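Local structure of iron-regulated outer membrane protein (Neisseria meningitidis, 4B7O) at residues 125-130 against 508-513; 308-313 against 329-334; 359-364 against 385-390; 442-447 against 467-472. The protein serves as a TonB-dependent iron transporter in the outer membrane, probably taking up iron bound to siderophores. All coordinates share one frame; numbering follows the deposited sequence.

Interactions 2, 3 and 4 are antiparallel hairpins of the barrel wall, whereas interaction 1 places the plug loop 125-130 against 508-513, where a barrel strand ends. Interaction 1 is buried and relies on charge and side-chain packing; the hairpins rest on paired backbone bonds, with buried residues on the face toward the plug and more exposed ones on the other. Strand 323-339 of interaction 2 is bonded to strand 355-373 of interaction 3, and strands 376-391 and 441-455 likewise join interactions 3 and 4. Interactions 2 and 4 do not touch; their centres are about 19 Å apart. Interaction 1 touches all three: by van der Waals packing toward interaction 2, by salt bridges and polar groups toward interactions 3 and 4.

Interaction 1: 125-130 against 508-513; sequences YSDSQI and SRSPRL
Asp127 enters a cluster of basic side chains formed by Arg509 and Arg512, and the evidence points to electrostatics without direct bonding. Its OD2 is 4.4 Å from Arg509 NH2 and 4.0 Å from Arg512 NE, and in both cases it lies well out of the guanidinium plane, with no N-H directed at it. Over Arg509 the oxygen sits above one face, displaced toward the rim. OD2 forms a salt bridge with Lys442, while Arg509 pairs with Asp118 and Arg512 with Glu535, which probably offset much of the charge gathered here.

The closest approaches each set a polar atom against a carbon. Arg512 crosses Asp127 at about a right angle and presents its CD to OD2 at 3.2 Å; a bend at chi2 (-59°) turns the arginine chain toward this crossing. NH2 of Arg509 approaches Asp127 CB at 3.5 Å. Farther along, Leu513 CD1 packs on Ser128 OG at 3.7 Å.

Backbone bonds from Gln129 to Ala516 and from Ile130 to Leu517 continue the attachment. Such a plug loop, anchored to the inner side of the barrel, is characteristic of TonB-dependent transporters.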
loop_
_atom_site.group_PDB
_atom_site.type_symbol
_atom_site.label_atom_id
_atom_site.label_comp_id
_atom_site.label_asym_id
_atom_site.label_seq_id
_atom_site.Cartn_x
_atom_site.Cartn_y
_atom_site.Cartn_z
ATOM N N TYR A 125 -7.268 3.993 6.343
ATOM C CA TYR A 125 -7.097 3.326 5.089
ATOM C C TYR A 125 -8.467 2.822 4.642
ATOM O O TYR A 125 -9.356 2.554 5.429
ATOM C CB TYR A 125 -6.143 2.122 5.280
ATOM C CG TYR A 125 -6.531 1.188 6.471
ATOM C CD1 TYR A 125 -6.073 1.434 7.755
ATOM C CD2 TYR A 125 -7.330 0.080 6.283
ATOM C CE1 TYR A 125 -6.427 0.620 8.837
ATOM C CE2 TYR A 125 -7.665 -0.755 7.344
ATOM C CZ TYR A 125 -7.203 -0.465 8.614
ATOM O OH TYR A 125 -7.528 -1.281 9.653
ATOM N N SER A 126 -8.582 2.578 3.367
ATOM C CA SER A 126 -9.837 2.259 2.752
ATOM C C SER A 126 -9.496 1.091 1.874
ATOM O O SER A 126 -8.357 0.929 1.495
ATOM C CB SER A 126 -10.222 3.459 1.865
ATOM O OG SER A 126 -11.083 3.083 0.843
ATOM N N ASP A 127 -10.475 0.274 1.532
ATOM C CA ASP A 127 -10.151 -0.885 0.758
ATOM C C ASP A 127 -10.837 -0.883 -0.583
ATOM O O ASP A 127 -10.651 -1.802 -1.395
ATOM C CB ASP A 127 -10.406 -2.160 1.587
ATOM C CG ASP A 127 -11.870 -2.437 1.831
ATOM O OD1 ASP A 127 -12.680 -1.485 1.812
ATOM O OD2 ASP A 127 -12.192 -3.621 2.073
ATOM N N SER A 128 -11.583 0.177 -0.849
ATOM C CA SER A 128 -12.206 0.318 -2.174
ATOM C C SER A 128 -11.240 0.906 -3.191
ATOM O O SER A 128 -10.186 1.432 -2.837
ATOM C CB SER A 128 -13.509 1.113 -2.107
ATOM O OG SER A 128 -14.333 0.571 -1.065
ATOM N N GLN A 129 -11.562 0.737 -4.457
ATOM C CA GLN A 129 -10.722 1.285 -5.481
ATOM C C GLN A 129 -11.507 2.120 -6.514
ATOM O O GLN A 129 -12.724 2.012 -6.615
ATOM C CB GLN A 129 -10.025 0.139 -6.160
ATOM C CG GLN A 129 -10.932 -0.645 -7.063
ATOM C CD GLN A 129 -10.197 -1.753 -7.730
ATOM O OE1 GLN A 129 -9.004 -1.647 -8.001
ATOM N NE2 GLN A 129 -10.881 -2.845 -7.959
ATOM N N ILE A 130 -10.780 2.937 -7.270
ATOM C CA ILE A 130 -11.268 3.592 -8.489
ATOM C C ILE A 130 -11.570 2.662 -9.707
ATOM O O ILE A 130 -12.661 2.682 -10.208
ATOM C CB ILE A 130 -10.324 4.758 -8.867
ATOM C CG1 ILE A 130 -10.354 5.795 -7.732
ATOM C CG2 ILE A 130 -10.757 5.411 -10.188
ATOM C CD1 ILE A 130 -9.188 6.735 -7.786
ATOM N N SER A 508 -10.314 -11.811 8.971
ATOM C CA SER A 508 -11.285 -11.756 7.858
ATOM C C SER A 508 -11.283 -10.407 7.169
ATOM O O SER A 508 -10.999 -9.386 7.782
ATOM C CB SER A 508 -12.704 -12.126 8.290
ATOM O OG SER A 508 -12.983 -11.466 9.512
ATOM N N ARG A 509 -11.608 -10.427 5.893
ATOM C CA ARG A 509 -11.782 -9.224 5.117
ATOM C C ARG A 509 -13.131 -9.283 4.399
ATOM O O ARG A 509 -13.415 -10.251 3.708
ATOM C CB ARG A 509 -10.689 -9.161 4.098
ATOM C CG ARG A 509 -10.320 -7.763 3.671
ATOM C CD ARG A 509 -8.950 -7.833 3.028
ATOM N NE ARG A 509 -8.685 -6.708 2.168
ATOM C CZ ARG A 509 -8.164 -5.585 2.594
ATOM N NH1 ARG A 509 -7.830 -5.462 3.863
ATOM N NH2 ARG A 509 -7.947 -4.599 1.736
ATOM N N SER A 510 -13.949 -8.250 4.605
ATOM C CA SER A 510 -15.240 -8.054 3.908
ATOM C C SER A 510 -15.111 -7.778 2.442
ATOM O O SER A 510 -14.130 -7.195 2.002
ATOM C CB SER A 510 -15.952 -6.837 4.515
ATOM O OG SER A 510 -15.109 -5.685 4.557
ATOM N N PRO A 511 -16.111 -8.192 1.653
ATOM C CA PRO A 511 -16.058 -8.044 0.186
ATOM C C PRO A 511 -15.798 -6.603 -0.148
ATOM O O PRO A 511 -16.313 -5.733 0.546
ATOM C CB PRO A 511 -17.479 -8.364 -0.249
ATOM C CG PRO A 511 -18.164 -8.989 0.922
ATOM C CD PRO A 511 -17.245 -9.023 2.082
ATOM N N ARG A 512 -14.984 -6.336 -1.154
ATOM C CA ARG A 512 -14.799 -4.944 -1.591
ATOM C C ARG A 512 -15.950 -4.498 -2.473
ATOM O O ARG A 512 -16.462 -5.277 -3.274
ATOM C CB ARG A 512 -13.502 -4.753 -2.348
ATOM C CG ARG A 512 -12.391 -5.694 -1.917
ATOM C CD ARG A 512 -11.962 -5.629 -0.448
ATOM N NE ARG A 512 -10.842 -6.593 -0.308
ATOM C CZ ARG A 512 -10.959 -7.923 -0.152
ATOM N NH1 ARG A 512 -12.148 -8.526 0.001
ATOM N NH2 ARG A 512 -9.863 -8.665 -0.106
ATOM N N LEU A 513 -16.374 -3.253 -2.310
ATOM C CA LEU A 513 -17.325 -2.643 -3.262
ATOM C C LEU A 513 -16.710 -2.624 -4.653
ATOM O O LEU A 513 -15.505 -2.527 -4.811
ATOM C CB LEU A 513 -17.669 -1.231 -2.818
ATOM C CG LEU A 513 -18.147 -1.089 -1.365
ATOM C CD1 LEU A 513 -18.013 0.324 -0.825
ATOM C CD2 LEU A 513 -19.583 -1.573 -1.172
#

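Interaction 2: 308-313 against 329-334; sequences QSNTNL and NAYVLE
Asn312 and Tyr331 face each other as a non-hydrogen-bonded pair of an antiparallel beta hairpin, whose two strand segments run at 172° and approach to 4.7 Å. The side chain of Asn312 starts at CB on the face shared with Asn310, Tyr331 and Leu333. With CG anti to the backbone N (chi1 -161°), the amide is carried across toward the partner strand, where CG comes to 4.1 Å from Ala330 O. Beyond it OD1 rests against Tyr331 CB at 3.3 Å. The same oxygen accepts a weak hydrogen bond from Asn329 ND2 at 3.4 Å, the two amide planes being turned 32° from each other. ND2, the other amide atom, lies near Asn329 CB. Asn329 itself is held more firmly by Asn365 and by the plug carbonyl of Asn123.

At the opposite end Leu333 sends CD2 to Ser309 O at 3.3 Å and to Gln308 CG at 3.7 Å, obliquely across the strands. Between these ends, paired backbone bonds set the spacing: Thr311 N to Val332 O and Val332 N to Thr311 O are both 3.1 Å.

The register therefore rests on the peptide groups, and the side-chain amide bond, being weak, can add only modestly to it; on this face the amide oxygens of Asn312 and Asn310 lie against carbons of Tyr331 and Leu333, so the side chains contribute mostly packing.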
loop_
_atom_site.group_PDB
_atom_site.type_symbol
_atom_site.label_atom_id
_atom_site.label_comp_id
_atom_site.label_asym_id
_atom_site.label_seq_id
_atom_site.Cartn_x
_atom_site.Cartn_y
_atom_site.Cartn_z
ATOM N N GLN A 308 -5.954 12.006 -2.967
ATOM C CA GLN A 308 -6.249 11.355 -1.707
ATOM C C GLN A 308 -6.118 12.424 -0.651
ATOM O O GLN A 308 -5.101 13.136 -0.598
ATOM C CB GLN A 308 -5.246 10.222 -1.443
ATOM C CG GLN A 308 -5.612 9.352 -0.240
ATOM C CD GLN A 308 -4.750 8.101 -0.123
ATOM O OE1 GLN A 308 -5.145 7.028 -0.558
ATOM N NE2 GLN A 308 -3.547 8.248 0.434
ATOM N N SER A 309 -7.126 12.545 0.193
ATOM C CA SER A 309 -7.142 13.536 1.273
ATOM C C SER A 309 -7.443 12.868 2.560
ATOM O O SER A 309 -8.204 11.922 2.594
ATOM C CB SER A 309 -8.243 14.570 1.053
ATOM O OG SER A 309 -7.716 15.481 0.137
ATOM N N ASN A 310 -6.909 13.413 3.636
ATOM C CA ASN A 310 -7.069 12.809 4.942
ATOM C C ASN A 310 -7.215 13.869 6.017
ATOM O O ASN A 310 -6.333 14.720 6.180
ATOM C CB ASN A 310 -5.832 11.944 5.236
ATOM C CG ASN A 310 -6.101 10.886 6.288
ATOM O OD1 ASN A 310 -7.265 10.636 6.660
ATOM N ND2 ASN A 310 -5.031 10.240 6.774
ATOM N N THR A 311 -8.301 13.822 6.768
ATOM C CA THR A 311 -8.392 14.627 7.973
ATOM C C THR A 311 -8.385 13.730 9.193
ATOM O O THR A 311 -9.223 12.823 9.339
ATOM C CB THR A 311 -9.687 15.456 7.965
ATOM O OG1 THR A 311 -9.707 16.156 6.733
ATOM C CG2 THR A 311 -9.687 16.452 9.076
ATOM N N ASN A 312 -7.440 13.958 10.076
ATOM C CA ASN A 312 -7.193 12.943 11.090
ATOM C C ASN A 312 -7.102 13.579 12.422
ATOM O O ASN A 312 -6.406 14.607 12.600
ATOM C CB ASN A 312 -5.912 12.145 10.828
ATOM C CG ASN A 312 -5.897 10.794 11.617
ATOM O OD1 ASN A 312 -6.346 9.756 11.137
ATOM N ND2 ASN A 312 -5.430 10.833 12.826
ATOM N N LEU A 313 -7.803 12.967 13.367
ATOM C CA LEU A 313 -7.632 13.365 14.733
ATOM C C LEU A 313 -7.137 12.196 15.523
ATOM O O LEU A 313 -7.748 11.147 15.484
ATOM C CB LEU A 313 -8.969 13.816 15.279
ATOM C CG LEU A 313 -9.021 14.397 16.687
ATOM C CD1 LEU A 313 -8.262 15.711 16.801
ATOM C CD2 LEU A 313 -10.477 14.661 17.013
ATOM N N ASN A 329 -8.072 7.048 17.119
ATOM C CA ASN A 329 -8.125 8.039 16.089
ATOM C C ASN A 329 -9.494 8.169 15.417
ATOM O O ASN A 329 -10.358 7.252 15.521
ATOM C CB ASN A 329 -6.987 7.844 15.101
ATOM C CG ASN A 329 -7.215 6.696 14.164
ATOM O OD1 ASN A 329 -7.685 5.605 14.566
ATOM N ND2 ASN A 329 -6.890 6.927 12.864
ATOM N N ALA A 330 -9.705 9.313 14.764
ATOM C CA ALA A 330 -10.900 9.440 13.954
ATOM C C ALA A 330 -10.546 10.157 12.677
ATOM O O ALA A 330 -9.844 11.177 12.691
ATOM C CB ALA A 330 -11.944 10.251 14.706
ATOM N N TYR A 331 -11.056 9.668 11.566
ATOM C CA TYR A 331 -10.660 10.258 10.372
ATOM C C TYR A 331 -11.736 10.260 9.289
ATOM O O TYR A 331 -12.721 9.521 9.348
ATOM C CB TYR A 331 -9.410 9.501 9.882
ATOM C CG TYR A 331 -9.712 8.102 9.493
ATOM C CD1 TYR A 331 -10.126 7.802 8.234
ATOM C CD2 TYR A 331 -9.636 7.073 10.443
ATOM C CE1 TYR A 331 -10.432 6.493 7.899
ATOM C CE2 TYR A 331 -9.927 5.778 10.123
ATOM C CZ TYR A 331 -10.317 5.495 8.859
ATOM O OH TYR A 331 -10.587 4.203 8.544
ATOM N N VAL A 332 -11.436 11.018 8.238
ATOM C CA VAL A 332 -12.236 11.086 6.990
ATOM C C VAL A 332 -11.289 11.036 5.836
ATOM O O VAL A 332 -10.413 11.854 5.692
ATOM C CB VAL A 332 -12.963 12.450 6.908
ATOM C CG1 VAL A 332 -13.885 12.486 5.718
ATOM C CG2 VAL A 332 -13.711 12.737 8.220
ATOM N N LEU A 333 -11.440 10.068 5.003
ATOM C CA LEU A 333 -10.500 9.868 3.969
ATOM C C LEU A 333 -11.268 10.037 2.667
ATOM O O LEU A 333 -12.283 9.372 2.446
ATOM C CB LEU A 333 -10.028 8.437 4.077
ATOM C CG LEU A 333 -8.574 8.162 3.775
ATOM C CD1 LEU A 333 -8.278 6.679 3.966
ATOM C CD2 LEU A 333 -8.187 8.589 2.367
ATOM N N GLU A 334 -10.801 10.935 1.807
ATOM C CA GLU A 334 -11.459 11.147 0.534
ATOM C C GLU A 334 -10.515 10.804 -0.592
ATOM O O GLU A 334 -9.403 11.284 -0.628
ATOM C CB GLU A 334 -11.961 12.595 0.357
ATOM C CG GLU A 334 -12.833 13.113 1.506
ATOM C CD GLU A 334 -14.371 13.123 1.270
ATOM O OE1 GLU A 334 -14.892 12.422 0.348
ATOM O OE2 GLU A 334 -15.065 13.841 2.053
#

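Interaction 3: 359-364 against 385-390; sequences ITTRGM and RHQEIK
Thr361 and Gln387 stand side by side on one face of a two-stranded antiparallel pairing, pointing the same way, with Thr361 OG1 3.3 Å from Gln387 CG. The threonine's first torsion (chi1 -65°) places OG1 beside its own backbone N and CG2 anti to it, where the methyl meets Arg385 CG at 3.8 Å. Along this face Ile359 CG2 also reaches Ile389 CG1, at 4.2 Å. The other face carries Thr360, whose OG1 receives a weak hydrogen bond from Lys390 NZ at 3.2 Å; the extended lysine chain also brings CE to within 3.3 Å of that oxygen.

Backbone pairing fixes these side chains. Thr360 N bonds Glu388 O and Glu388 N returns to Thr360 O, both at 2.8 Å, and Arg362 and His386 form the next such pair.

A second shell orients the polar ends. Thr360 OG1 is gripped additionally by Glu334 of the adjoining strand, so the weak lysine bond is not its main partner. Arg385, bent at chi3 (56°), turns its guanidinium to a salt bridge with Asp444, and its NH1 makes a weak hydrogen bond to the plug carbonyl of Tyr125. Thr361 also packs on Ser126 of the plug.

With one face meeting the plug and neighbours bonded along both edges, this hairpin is a segment of the transmembrane beta-barrel of a TonB-dependent receptor.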
loop_
_atom_site.group_PDB
_atom_site.type_symbol
_atom_site.label_atom_id
_atom_site.label_comp_id
_atom_site.label_asym_id
_atom_site.label_seq_id
_atom_site.Cartn_x
_atom_site.Cartn_y
_atom_site.Cartn_z
ATOM N N ILE A 359 -14.867 8.774 -3.264
ATOM C CA ILE A 359 -15.009 7.697 -2.293
ATOM C C ILE A 359 -14.712 8.272 -0.938
ATOM O O ILE A 359 -13.724 8.954 -0.756
ATOM C CB ILE A 359 -14.019 6.576 -2.521
ATOM C CG1 ILE A 359 -14.049 6.083 -3.949
ATOM C CG2 ILE A 359 -14.375 5.406 -1.612
ATOM C CD1 ILE A 359 -12.971 5.057 -4.180
ATOM N N THR A 360 -15.554 8.019 0.028
ATOM C CA THR A 360 -15.464 8.749 1.267
ATOM C C THR A 360 -15.344 7.673 2.307
ATOM O O THR A 360 -16.126 6.745 2.311
ATOM C CB THR A 360 -16.742 9.660 1.550
ATOM O OG1 THR A 360 -16.809 10.770 0.648
ATOM C CG2 THR A 360 -16.693 10.264 2.906
ATOM N N THR A 361 -14.380 7.788 3.192
ATOM C CA THR A 361 -14.210 6.792 4.183
ATOM C C THR A 361 -14.190 7.465 5.478
ATOM O O THR A 361 -13.420 8.416 5.642
ATOM C CB THR A 361 -12.878 6.051 3.962
ATOM O OG1 THR A 361 -12.983 5.354 2.721
ATOM C CG2 THR A 361 -12.604 5.016 5.088
ATOM N N ARG A 362 -15.015 6.985 6.412
ATOM C CA ARG A 362 -14.862 7.480 7.805
ATOM C C ARG A 362 -14.599 6.332 8.745
ATOM O O ARG A 362 -15.132 5.227 8.569
ATOM C CB ARG A 362 -16.097 8.206 8.328
ATOM C CG ARG A 362 -16.637 9.224 7.363
ATOM C CD ARG A 362 -18.153 9.198 7.354
ATOM N NE ARG A 362 -18.617 10.561 7.265
ATOM C CZ ARG A 362 -18.917 11.297 8.327
ATOM N NH1 ARG A 362 -18.824 10.767 9.553
ATOM N NH2 ARG A 362 -19.331 12.556 8.157
ATOM N N GLY A 363 -13.781 6.600 9.743
ATOM C CA GLY A 363 -13.364 5.547 10.634
ATOM C C GLY A 363 -12.963 6.114 11.936
ATOM O O GLY A 363 -12.613 7.297 12.026
ATOM N N MET A 364 -13.083 5.283 12.951
ATOM C CA MET A 364 -12.530 5.564 14.263
ATOM C C MET A 364 -11.975 4.311 14.866
ATOM O O MET A 364 -12.455 3.225 14.596
ATOM C CB MET A 364 -13.544 6.203 15.194
ATOM C CG MET A 364 -14.957 5.872 14.824
ATOM S SD MET A 364 -16.102 6.592 16.015
ATOM C CE MET A 364 -17.464 5.414 15.946
ATOM N N ARG A 385 -15.379 1.306 10.462
ATOM C CA ARG A 385 -15.078 1.971 9.197
ATOM C C ARG A 385 -16.310 2.088 8.348
ATOM O O ARG A 385 -16.943 1.086 8.128
ATOM C CB ARG A 385 -14.053 1.182 8.382
ATOM C CG ARG A 385 -13.517 2.019 7.249
ATOM C CD ARG A 385 -12.397 1.365 6.495
ATOM N NE ARG A 385 -12.793 0.085 6.005
ATOM C CZ ARG A 385 -11.949 -0.867 5.636
ATOM N NH1 ARG A 385 -10.621 -0.677 5.681
ATOM N NH2 ARG A 385 -12.462 -1.986 5.205
ATOM N N HIS A 386 -16.613 3.288 7.846
ATOM C CA HIS A 386 -17.692 3.494 6.856
ATOM C C HIS A 386 -17.162 3.977 5.541
ATOM O O HIS A 386 -16.446 5.021 5.463
ATOM C CB HIS A 386 -18.751 4.495 7.394
ATOM C CG HIS A 386 -20.008 4.569 6.548
ATOM N ND1 HIS A 386 -20.122 5.409 5.488
ATOM C CD2 HIS A 386 -21.201 3.846 6.609
ATOM C CE1 HIS A 386 -21.325 5.231 4.916
ATOM N NE2 HIS A 386 -21.979 4.268 5.596
ATOM N N GLN A 387 -17.493 3.225 4.495
ATOM C CA GLN A 387 -17.200 3.653 3.149
ATOM C C GLN A 387 -18.383 4.015 2.299
ATOM O O GLN A 387 -19.365 3.280 2.288
ATOM C CB GLN A 387 -16.441 2.557 2.421
ATOM C CG GLN A 387 -14.960 2.727 2.613
ATOM C CD GLN A 387 -14.232 1.451 2.376
ATOM O OE1 GLN A 387 -14.376 0.494 3.145
ATOM N NE2 GLN A 387 -13.453 1.417 1.309
ATOM N N GLU A 388 -18.250 5.074 1.498
ATOM C CA GLU A 388 -19.325 5.428 0.541
ATOM C C GLU A 388 -18.751 5.868 -0.776
ATOM O O GLU A 388 -17.930 6.803 -0.801
ATOM C CB GLU A 388 -20.232 6.549 1.081
ATOM C CG GLU A 388 -21.485 6.769 0.226
ATOM C CD GLU A 388 -22.497 7.859 0.721
ATOM O OE1 GLU A 388 -22.331 8.471 1.828
ATOM O OE2 GLU A 388 -23.484 8.126 -0.031
ATOM N N ILE A 389 -19.168 5.198 -1.855
ATOM C CA ILE A 389 -18.755 5.521 -3.201
ATOM C C ILE A 389 -19.882 6.430 -3.758
ATOM O O ILE A 389 -21.033 6.079 -3.644
ATOM C CB ILE A 389 -18.678 4.237 -4.038
ATOM C CG1 ILE A 389 -17.478 3.373 -3.673
ATOM C CG2 ILE A 389 -18.566 4.521 -5.482
ATOM C CD1 ILE A 389 -17.206 2.166 -4.583
ATOM N N LYS A 390 -19.546 7.595 -4.330
ATOM C CA LYS A 390 -20.530 8.612 -4.808
ATOM C C LYS A 390 -20.115 9.066 -6.152
ATOM O O LYS A 390 -19.233 9.915 -6.246
ATOM C CB LYS A 390 -20.515 9.858 -3.915
ATOM C CG LYS A 390 -20.278 9.524 -2.460
ATOM C CD LYS A 390 -19.903 10.746 -1.650
ATOM C CE LYS A 390 -19.955 10.355 -0.197
ATOM N NZ LYS A 390 -19.948 11.546 0.671
#

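Interaction 4: 442-447 against 467-472; sequences KTDTGA and DRFKVK
Lys442 and Val471 meet because the lysine's CG is anti to its backbone N (chi1 -170°), which carries the chain obliquely across the valine, and a bend at chi3 (89°) then diverts the ammonium group. Thus CG and CD each come within 3.5 Å of Val471 CG2. Asp444 behaves differently: its CG sits beside the backbone N (chi1 -73°), and OD1 comes to 3.1 Å from Phe469 CB. The setting is an antiparallel beta hairpin of the barrel wall, strands 441-455 and 458-472.

Two hydrogen-bonded pairs hold the backbones. Thr443 N reaches Lys470 O at 3.0 Å, Lys470 N answers to Thr443 O at 2.9 Å, and Thr445 with Arg468 repeats the pattern. Their side chains share the more exposed face, where Thr443 and Lys470 run side by side without bonding.

On the buried face the polar tips look past the hairpin. Lys442 NZ donates to Pro511 O, while Asp444 OD1 accepts from Ser510 OG, so the loop that follows strand 498-509 is bound to both residues. Within the strand the lysine and Asp444 form a long salt bridge, NZ to OD2 at 3.9 Å, which would add some electrostatic attraction. Phe469 packs against Ser510 and Pro511 of the same loop.

The Phe469 ring is turned with its edge to the next part of its own strand, where the backbone N of Val471 lies in the ring plane.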
loop_
_atom_site.group_PDB
_atom_site.type_symbol
_atom_site.label_atom_id
_atom_site.label_comp_id
_atom_site.label_asym_id
_atom_site.label_seq_id
_atom_site.Cartn_x
_atom_site.Cartn_y
_atom_site.Cartn_z
ATOM N N LYS A 442 -20.421 0.486 2.795
ATOM C CA LYS A 442 -19.910 -0.685 3.525
ATOM C C LYS A 442 -19.502 -0.217 4.884
ATOM O O LYS A 442 -18.760 0.768 5.004
ATOM C CB LYS A 442 -18.730 -1.338 2.829
ATOM C CG LYS A 442 -18.376 -2.677 3.470
ATOM C CD LYS A 442 -17.374 -3.441 2.637
ATOM C CE LYS A 442 -15.965 -3.064 3.047
ATOM N NZ LYS A 442 -15.014 -3.832 2.199
ATOM N N THR A 443 -20.064 -0.849 5.909
ATOM C CA THR A 443 -19.645 -0.586 7.283
ATOM C C THR A 443 -18.847 -1.801 7.783
ATOM O O THR A 443 -19.265 -2.927 7.569
ATOM C CB THR A 443 -20.871 -0.401 8.180
ATOM O OG1 THR A 443 -21.639 0.689 7.680
ATOM C CG2 THR A 443 -20.480 -0.123 9.616
ATOM N N ASP A 444 -17.686 -1.572 8.384
ATOM C CA ASP A 444 -16.919 -2.655 9.016
ATOM C C ASP A 444 -16.784 -2.290 10.467
ATOM O O ASP A 444 -16.493 -1.130 10.799
ATOM C CB ASP A 444 -15.559 -2.886 8.394
ATOM C CG ASP A 444 -15.630 -3.546 7.029
ATOM O OD1 ASP A 444 -16.148 -4.674 6.916
ATOM O OD2 ASP A 444 -15.125 -2.958 6.037
ATOM N N THR A 445 -17.108 -3.280 11.313
ATOM C CA THR A 445 -17.099 -3.154 12.779
ATOM C C THR A 445 -16.285 -4.307 13.452
ATOM O O THR A 445 -16.478 -5.497 13.162
ATOM C CB THR A 445 -18.547 -3.131 13.338
ATOM O OG1 THR A 445 -19.453 -2.745 12.292
ATOM C CG2 THR A 445 -18.648 -2.135 14.456
ATOM N N GLY A 446 -15.409 -3.927 14.364
ATOM C CA GLY A 446 -14.510 -4.857 15.025
ATOM C C GLY A 446 -14.367 -4.583 16.523
ATOM O O GLY A 446 -14.180 -3.425 16.977
ATOM N N ALA A 447 -14.491 -5.626 17.329
ATOM C CA ALA A 447 -13.936 -5.520 18.679
ATOM C C ALA A 447 -12.956 -6.674 18.854
ATOM O O ALA A 447 -13.091 -7.732 18.224
ATOM C CB ALA A 447 -15.030 -5.586 19.695
ATOM N N ASP A 467 -15.434 -9.555 13.984
ATOM C CA ASP A 467 -15.430 -8.709 12.792
ATOM C C ASP A 467 -16.795 -8.791 12.158
ATOM O O ASP A 467 -17.237 -9.898 11.822
ATOM C CB ASP A 467 -14.407 -9.209 11.764
ATOM C CG ASP A 467 -12.991 -8.635 11.980
ATOM O OD1 ASP A 467 -12.191 -9.252 12.735
ATOM O OD2 ASP A 467 -12.654 -7.594 11.346
ATOM N N ARG A 468 -17.479 -7.643 12.026
ATOM C CA ARG A 468 -18.826 -7.590 11.432
ATOM C C ARG A 468 -18.846 -6.651 10.217
ATOM O O ARG A 468 -18.418 -5.482 10.316
ATOM C CB ARG A 468 -19.840 -7.111 12.480
ATOM C CG ARG A 468 -21.270 -7.070 11.960
ATOM C CD ARG A 468 -22.320 -7.470 12.997
ATOM N NE ARG A 468 -23.675 -7.367 12.415
ATOM C CZ ARG A 468 -24.325 -8.341 11.769
ATOM N NH1 ARG A 468 -23.780 -9.549 11.627
ATOM N NH2 ARG A 468 -25.536 -8.111 11.262
ATOM N N PHE A 469 -19.344 -7.135 9.089
ATOM C CA PHE A 469 -19.597 -6.208 8.005
ATOM C C PHE A 469 -21.056 -6.027 7.549
ATOM O O PHE A 469 -21.898 -6.925 7.732
ATOM C CB PHE A 469 -18.693 -6.518 6.832
ATOM C CG PHE A 469 -19.174 -7.621 5.964
ATOM C CD1 PHE A 469 -20.114 -7.362 4.952
ATOM C CD2 PHE A 469 -18.654 -8.902 6.090
ATOM C CE1 PHE A 469 -20.554 -8.358 4.097
ATOM C CE2 PHE A 469 -19.073 -9.914 5.223
ATOM C CZ PHE A 469 -20.023 -9.645 4.239
ATOM N N LYS A 470 -21.341 -4.881 6.914
ATOM C CA LYS A 470 -22.660 -4.656 6.220
ATOM C C LYS A 470 -22.406 -4.011 4.874
ATOM O O LYS A 470 -21.819 -2.945 4.787
ATOM C CB LYS A 470 -23.576 -3.746 7.047
ATOM C CG LYS A 470 -25.068 -3.994 6.744
ATOM C CD LYS A 470 -25.979 -2.793 6.440
ATOM C CE LYS A 470 -26.361 -1.995 7.685
ATOM N NZ LYS A 470 -25.380 -0.865 7.921
ATOM N N VAL A 471 -22.808 -4.657 3.812
ATOM C CA VAL A 471 -22.544 -4.116 2.517
ATOM C C VAL A 471 -23.842 -3.729 1.806
ATOM O O VAL A 471 -24.742 -4.575 1.630
ATOM C CB VAL A 471 -21.808 -5.150 1.656
ATOM C CG1 VAL A 471 -22.018 -4.869 0.211
ATOM C CG2 VAL A 471 -20.323 -5.114 1.972
ATOM N N LYS A 472 -23.923 -2.468 1.363
ATOM C CA LYS A 472 -25.085 -2.005 0.616
ATOM C C LYS A 472 -24.662 -1.696 -0.795
ATOM O O LYS A 472 -23.988 -0.699 -1.045
ATOM C CB LYS A 472 -25.711 -0.803 1.326
ATOM C CG LYS A 472 -27.158 -0.489 0.929
ATOM C CD LYS A 472 -27.271 0.893 0.284
ATOM C CE LYS A 472 -27.140 0.752 -1.233
ATOM N NZ LYS A 472 -26.935 2.010 -2.008
#